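Local coordinates for alpha-L-rhamnosidase (Klebsiella oxytoca, PDB 4XHC), which hydrolyses terminal alpha-L-rhamnose residues from rhamnosides as a two-domain glycoside hydrolase of family GH78, at residues 133-147 against 516-528. Sequence-based numbering, arbitrary orientation.
Sequences SEVCEPFSDYQGWLS and SPYGSKLINSYCH. With RAM (alpha-L-rhamnopyranose), chain C.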
loop_
_atom_site.group_PDB
_atom_site.type_symbol
_atom_site.label_atom_id
_atom_site.label_comp_id
_atom_site.label_asym_id
_atom_site.label_seq_id
_atom_site.Cartn_x
_atom_site.Cartn_y
_atom_site.Cartn_z
ATOM N N SER A 133 -6.978 21.418 1.201
ATOM C CA SER A 133 -7.188 21.137 -0.218
ATOM C C SER A 133 -6.521 19.822 -0.677
ATOM O O SER A 133 -7.006 19.176 -1.600
ATOM C CB SER A 133 -6.756 22.334 -1.100
ATOM O OG SER A 133 -5.348 22.565 -1.082
ATOM N N GLU A 134 -5.434 19.416 -0.025
ATOM C CA GLU A 134 -4.714 18.203 -0.428
ATOM C C GLU A 134 -5.448 16.897 -0.131
ATOM O O GLU A 134 -5.122 15.860 -0.714
ATOM C CB GLU A 134 -3.329 18.174 0.209
ATOM C CG GLU A 134 -2.415 19.284 -0.288
ATOM C CD GLU A 134 -1.137 19.402 0.516
ATOM O OE1 GLU A 134 -0.350 18.415 0.558
ATOM O OE2 GLU A 134 -0.939 20.494 1.101
ATOM N N VAL A 135 -6.432 16.934 0.760
ATOM C CA VAL A 135 -7.262 15.759 1.008
ATOM C C VAL A 135 -8.671 15.873 0.391
ATOM O O VAL A 135 -9.523 15.015 0.621
ATOM C CB VAL A 135 -7.336 15.429 2.524
ATOM C CG1 VAL A 135 -5.934 15.192 3.084
ATOM C CG2 VAL A 135 -8.047 16.524 3.319
ATOM N N CYS A 136 -8.901 16.926 -0.390
ATOM C CA CYS A 136 -10.178 17.138 -1.087
ATOM C C CYS A 136 -10.072 17.092 -2.602
ATOM O O CYS A 136 -11.009 16.693 -3.269
ATOM C CB CYS A 136 -10.773 18.478 -0.697
ATOM S SG CYS A 136 -10.953 18.626 1.084
ATOM N N GLU A 137 -8.942 17.523 -3.150
ATOM C CA GLU A 137 -8.716 17.450 -4.588
ATOM C C GLU A 137 -8.079 16.093 -4.892
ATOM O O GLU A 137 -7.179 15.650 -4.170
ATOM C CB GLU A 137 -7.795 18.577 -5.062
ATOM C CG GLU A 137 -8.107 19.966 -4.507
ATOM C CD GLU A 137 -8.991 20.812 -5.394
ATOM O OE1 GLU A 137 -9.784 20.260 -6.185
ATOM O OE2 GLU A 137 -8.888 22.053 -5.282
ATOM N N PRO A 138 -8.553 15.419 -5.954
ATOM C CA PRO A 138 -8.013 14.091 -6.246
ATOM C C PRO A 138 -6.596 14.164 -6.833
ATOM O O PRO A 138 -6.329 14.990 -7.718
ATOM C CB PRO A 138 -9.018 13.526 -7.256
ATOM C CG PRO A 138 -9.541 14.733 -7.963
ATOM C CD PRO A 138 -9.549 15.848 -6.958
ATOM N N PHE A 139 -5.707 13.304 -6.335
ATOM C CA PHE A 139 -4.325 13.227 -6.829
ATOM C C PHE A 139 -4.245 12.790 -8.288
ATOM O O PHE A 139 -3.311 13.142 -8.988
ATOM C CB PHE A 139 -3.484 12.271 -5.979
ATOM C CG PHE A 139 -3.205 12.754 -4.565
ATOM C CD1 PHE A 139 -3.455 14.064 -4.171
ATOM C CD2 PHE A 139 -2.656 11.889 -3.634
ATOM C CE1 PHE A 139 -3.191 14.485 -2.877
ATOM C CE2 PHE A 139 -2.385 12.312 -2.342
ATOM C CZ PHE A 139 -2.657 13.611 -1.961
ATOM N N SER A 140 -5.231 12.031 -8.752
ATOM C CA SER A 140 -5.271 11.610 -10.151
ATOM C C SER A 140 -5.326 12.779 -11.159
ATOM O O SER A 140 -5.104 12.565 -12.345
ATOM C CB SER A 140 -6.450 10.654 -10.380
ATOM O OG SER A 140 -7.692 11.309 -10.167
ATOM N N ASP A 141 -5.630 13.996 -10.713
ATOM C CA ASP A 141 -5.673 15.149 -11.625
ATOM C C ASP A 141 -4.367 15.928 -11.678
ATOM O O ASP A 141 -4.255 16.900 -12.414
ATOM C CB ASP A 141 -6.821 16.104 -11.257
ATOM C CG ASP A 141 -8.211 15.496 -11.493
ATOM O OD1 ASP A 141 -8.329 14.365 -12.041
ATOM O OD2 ASP A 141 -9.197 16.167 -11.099
ATOM N N TYR A 142 -3.380 15.512 -10.893
ATOM C CA TYR A 142 -2.075 16.178 -10.894
ATOM C C TYR A 142 -1.400 16.090 -12.268
ATOM O O TYR A 142 -1.269 15.003 -12.802
ATOM C CB TYR A 142 -1.164 15.558 -9.831
ATOM C CG TYR A 142 0.263 16.018 -9.978
ATOM C CD1 TYR A 142 0.625 17.298 -9.597
ATOM C CD2 TYR A 142 1.240 15.190 -10.518
ATOM C CE1 TYR A 142 1.923 17.738 -9.728
ATOM C CE2 TYR A 142 2.547 15.619 -10.651
ATOM C CZ TYR A 142 2.880 16.899 -10.254
ATOM O OH TYR A 142 4.157 17.356 -10.381
ATOM N N GLN A 143 -1.010 17.228 -12.841
ATOM C CA GLN A 143 -0.425 17.269 -14.195
ATOM C C GLN A 143 0.883 18.070 -14.259
ATOM O O GLN A 143 1.064 18.932 -15.129
ATOM C CB GLN A 143 -1.424 17.911 -15.178
ATOM C CG GLN A 143 -2.860 17.383 -15.161
ATOM C CD GLN A 143 -3.059 16.138 -16.017
ATOM O OE1 GLN A 143 -2.832 16.156 -17.242
ATOM N NE2 GLN A 143 -3.521 15.057 -15.388
ATOM N N GLY A 144 1.800 17.766 -13.361
ATOM C CA GLY A 144 3.023 18.543 -13.191
ATOM C C GLY A 144 4.298 17.853 -13.626
ATOM O O GLY A 144 4.288 16.668 -13.920
ATOM N N TRP A 145 5.409 18.594 -13.626
ATOM C CA TRP A 145 6.708 18.053 -14.035
ATOM C C TRP A 145 7.565 17.479 -12.882
ATOM O O TRP A 145 8.581 16.855 -13.141
ATOM C CB TRP A 145 7.502 19.075 -14.860
ATOM C CG TRP A 145 7.944 20.353 -14.152
ATOM C CD1 TRP A 145 7.304 21.566 -14.128
ATOM C CD2 TRP A 145 9.163 20.534 -13.421
ATOM N NE1 TRP A 145 8.050 22.476 -13.409
ATOM C CE2 TRP A 145 9.192 21.868 -12.964
ATOM C CE3 TRP A 145 10.226 19.690 -13.101
ATOM C CZ2 TRP A 145 10.241 22.371 -12.199
ATOM C CZ3 TRP A 145 11.274 20.192 -12.348
ATOM C CH2 TRP A 145 11.274 21.519 -11.907
ATOM N N LEU A 146 7.167 17.672 -11.624
ATOM C CA LEU A 146 7.721 16.869 -10.533
ATOM C C LEU A 146 6.995 15.525 -10.490
ATOM O O LEU A 146 5.857 15.405 -10.966
ATOM C CB LEU A 146 7.566 17.565 -9.181
ATOM C CG LEU A 146 8.453 18.772 -8.928
ATOM C CD1 LEU A 146 8.194 19.304 -7.531
ATOM C CD2 LEU A 146 9.925 18.423 -9.089
ATOM N N SER A 147 7.647 14.525 -9.902
ATOM C CA SER A 147 7.056 13.202 -9.776
ATOM C C SER A 147 5.831 13.224 -8.886
ATOM O O SER A 147 5.869 13.790 -7.796
ATOM C CB SER A 147 8.065 12.218 -9.196
ATOM O OG SER A 147 7.479 10.935 -9.018
ATOM N N SER A 516 1.923 27.789 -8.971
ATOM C CA SER A 516 2.931 26.763 -8.792
ATOM C C SER A 516 3.866 26.707 -9.983
ATOM O O SER A 516 3.400 26.552 -11.108
ATOM C CB SER A 516 2.305 25.381 -8.641
ATOM O OG SER A 516 3.325 24.399 -8.473
ATOM N N PRO A 517 5.191 26.773 -9.737
ATOM C CA PRO A 517 6.131 26.526 -10.823
ATOM C C PRO A 517 6.140 25.073 -11.267
ATOM O O PRO A 517 6.663 24.779 -12.326
ATOM C CB PRO A 517 7.483 26.875 -10.196
ATOM C CG PRO A 517 7.320 26.553 -8.745
ATOM C CD PRO A 517 5.881 26.892 -8.433
ATOM N N TYR A 518 5.592 24.176 -10.447
ATOM C CA TYR A 518 5.599 22.738 -10.722
ATOM C C TYR A 518 4.353 22.285 -11.481
ATOM O O TYR A 518 4.339 21.188 -12.026
ATOM C CB TYR A 518 5.762 21.958 -9.411
ATOM C CG TYR A 518 6.880 22.488 -8.541
ATOM C CD1 TYR A 518 8.173 22.568 -9.016
ATOM C CD2 TYR A 518 6.633 22.933 -7.243
ATOM C CE1 TYR A 518 9.195 23.065 -8.224
ATOM C CE2 TYR A 518 7.647 23.434 -6.438
ATOM C CZ TYR A 518 8.934 23.497 -6.926
ATOM O OH TYR A 518 9.959 23.962 -6.113
ATOM N N GLY A 519 3.317 23.128 -11.514
ATOM C CA GLY A 519 2.090 22.842 -12.259
ATOM C C GLY A 519 0.931 22.301 -11.432
ATOM O O GLY A 519 -0.058 21.865 -11.998
ATOM N N SER A 520 1.042 22.346 -10.102
ATOM C CA SER A 520 -0.083 22.086 -9.210
ATOM C C SER A 520 0.236 22.544 -7.811
ATOM O O SER A 520 1.301 22.263 -7.294
ATOM C CB SER A 520 -0.392 20.598 -9.167
ATOM O OG SER A 520 -1.407 20.298 -8.226
ATOM N N LYS A 521 -0.697 23.246 -7.186
ATOM C CA LYS A 521 -0.466 23.773 -5.843
ATOM C C LYS A 521 -0.417 22.621 -4.836
ATOM O O LYS A 521 0.062 22.803 -3.726
ATOM C CB LYS A 521 -1.541 24.813 -5.481
ATOM C CG LYS A 521 -2.816 24.196 -4.933
ATOM C CD LYS A 521 -4.109 24.918 -5.294
ATOM C CE LYS A 521 -5.254 23.916 -5.148
ATOM N NZ LYS A 521 -6.604 24.507 -5.302
ATOM N N LEU A 522 -0.907 21.440 -5.235
ATOM C CA LEU A 522 -0.851 20.229 -4.405
ATOM C C LEU A 522 0.560 19.771 -4.091
ATOM O O LEU A 522 0.794 19.170 -3.055
ATOM C CB LEU A 522 -1.517 19.046 -5.098
ATOM C CG LEU A 522 -3.005 19.081 -5.412
ATOM C CD1 LEU A 522 -3.395 17.770 -6.087
ATOM C CD2 LEU A 522 -3.815 19.336 -4.158
ATOM N N ILE A 523 1.488 20.008 -5.006
ATOM C CA ILE A 523 2.840 19.511 -4.848
ATOM C C ILE A 523 3.810 20.599 -4.395
ATOM O O ILE A 523 4.980 20.332 -4.182
ATOM C CB ILE A 523 3.311 18.807 -6.138
ATOM C CG1 ILE A 523 4.306 17.703 -5.802
ATOM C CG2 ILE A 523 3.898 19.786 -7.135
ATOM C CD1 ILE A 523 4.404 16.646 -6.874
ATOM N N ASN A 524 3.327 21.825 -4.219
ATOM C CA ASN A 524 4.120 22.829 -3.520
ATOM C C ASN A 524 4.305 22.373 -2.075
ATOM O O ASN A 524 3.498 21.604 -1.544
ATOM C CB ASN A 524 3.445 24.216 -3.527
ATOM C CG ASN A 524 3.370 24.843 -4.911
ATOM O OD1 ASN A 524 3.958 24.343 -5.874
ATOM N ND2 ASN A 524 2.642 25.951 -5.016
ATOM N N SER A 525 5.367 22.862 -1.447
ATOM C CA SER A 525 5.611 22.625 -0.022
ATOM C C SER A 525 5.012 23.759 0.797
ATOM O O SER A 525 5.114 24.923 0.417
ATOM C CB SER A 525 7.109 22.501 0.233
ATOM O OG SER A 525 7.390 22.590 1.612
ATOM N N TYR A 526 4.370 23.415 1.909
ATOM C CA TYR A 526 3.716 24.404 2.782
ATOM C C TYR A 526 4.425 24.543 4.124
ATOM O O TYR A 526 3.920 25.166 5.056
ATOM C CB TYR A 526 2.225 24.069 2.949
ATOM C CG TYR A 526 1.512 24.255 1.649
ATOM C CD1 TYR A 526 1.058 25.503 1.260
ATOM C CD2 TYR A 526 1.378 23.205 0.757
ATOM C CE1 TYR A 526 0.447 25.691 0.028
ATOM C CE2 TYR A 526 0.756 23.379 -0.466
ATOM C CZ TYR A 526 0.296 24.624 -0.825
ATOM O OH TYR A 526 -0.312 24.781 -2.043
ATOM N N CYS A 527 5.626 23.985 4.187
ATOM C CA CYS A 527 6.527 24.196 5.310
ATOM C C CYS A 527 7.921 24.201 4.723
ATOM O O CYS A 527 8.514 23.139 4.539
ATOM C CB CYS A 527 6.377 23.078 6.342
ATOM S SG CYS A 527 7.537 23.177 7.712
ATOM N N HIS A 528 8.419 25.391 4.390
ATOM C CA HIS A 528 9.697 25.523 3.699
ATOM C C HIS A 528 10.519 26.536 4.450
ATOM O O HIS A 528 10.131 27.696 4.557
ATOM C CB HIS A 528 9.485 25.973 2.249
ATOM C CG HIS A 528 10.257 25.175 1.248
ATOM N ND1 HIS A 528 9.944 23.872 0.942
ATOM C CD2 HIS A 528 11.311 25.502 0.467
ATOM C CE1 HIS A 528 10.780 23.422 0.025
ATOM N NE2 HIS A 528 11.619 24.391 -0.282
HETATM C C1 RAM C . 13.317 23.560 -5.512
HETATM C C2 RAM C . 13.045 23.845 -4.048
HETATM C C3 RAM C . 14.335 24.165 -3.316
HETATM C C4 RAM C . 15.191 25.072 -4.183
HETATM C C5 RAM C . 15.648 24.289 -5.402
HETATM C C6 RAM C . 15.826 25.146 -6.630
HETATM O O1 RAM C . 12.543 22.491 -5.891
HETATM O O2 RAM C . 12.199 24.982 -4.010
HETATM O O3 RAM C . 14.063 24.806 -2.068
HETATM O O4 RAM C . 16.330 25.511 -3.466
HETATM O O5 RAM C . 14.692 23.255 -5.720
#
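Leu146 and Tyr518 meet over a ring face: the CD1 methyl of Leu146 stands 3.7 Å from the centroid of the Tyr518 ring, 18° off its normal, a CH-pi contact, while CG of Pro517 lies over the centre of the opposite face. One edge of this clamped ring is turned toward the face of Trp145, an offset edge-to-face pair with planes at 63°. Two consecutive carbonyls grip Trp145, one at its indole and one at its backbone: Trp145 NE1 donates to Pro517 O at 2.9 Å, somewhat tilted from the ring plane, and Trp145 N donates to Tyr518 O at 3.2 Å. The Tyr142 ring has Gly144 N over one face, toward the rim, and presents its edge to CB of Ser520; its hydroxyl, which donates to Leu146 O at the edge in plane, lies 3.6 Å from CD1 of Ile523; CG anti to the backbone N (chi1 169°) carries the ring across to that methyl.

The arrangement illustrates how one domain can back a sugar-pocket residue of another. Segment 133-147 lies in the loop between strands 122-129 and 153-158 of the N-terminal beta-sheet domain, whereas 516-528 is a loop of the six-hairpin glycosidase domain, an (alpha/alpha)6 barrel in this family. Tyr518 is a rhamnose-pocket residue: its OH accepts from O1 of the sugar and is also hydrogen-bonded to Glu506, so Leu146 and Trp145 form a second shell behind a first-shell group. His528, further along, donates from NE2 to O3 of the rhamnose.

Farther from the sugar, Leu522 turns CD1 to Phe139 and CD2 to Glu134, inside a type I turn from Ser520 to Ile523. Glu134 OE1 is salt-bridged to Lys240 and OE2 accepts from Thr131 N, and a long, weak salt bridge joins Glu137 OE2 to Lys521 NZ at 3.4 Å.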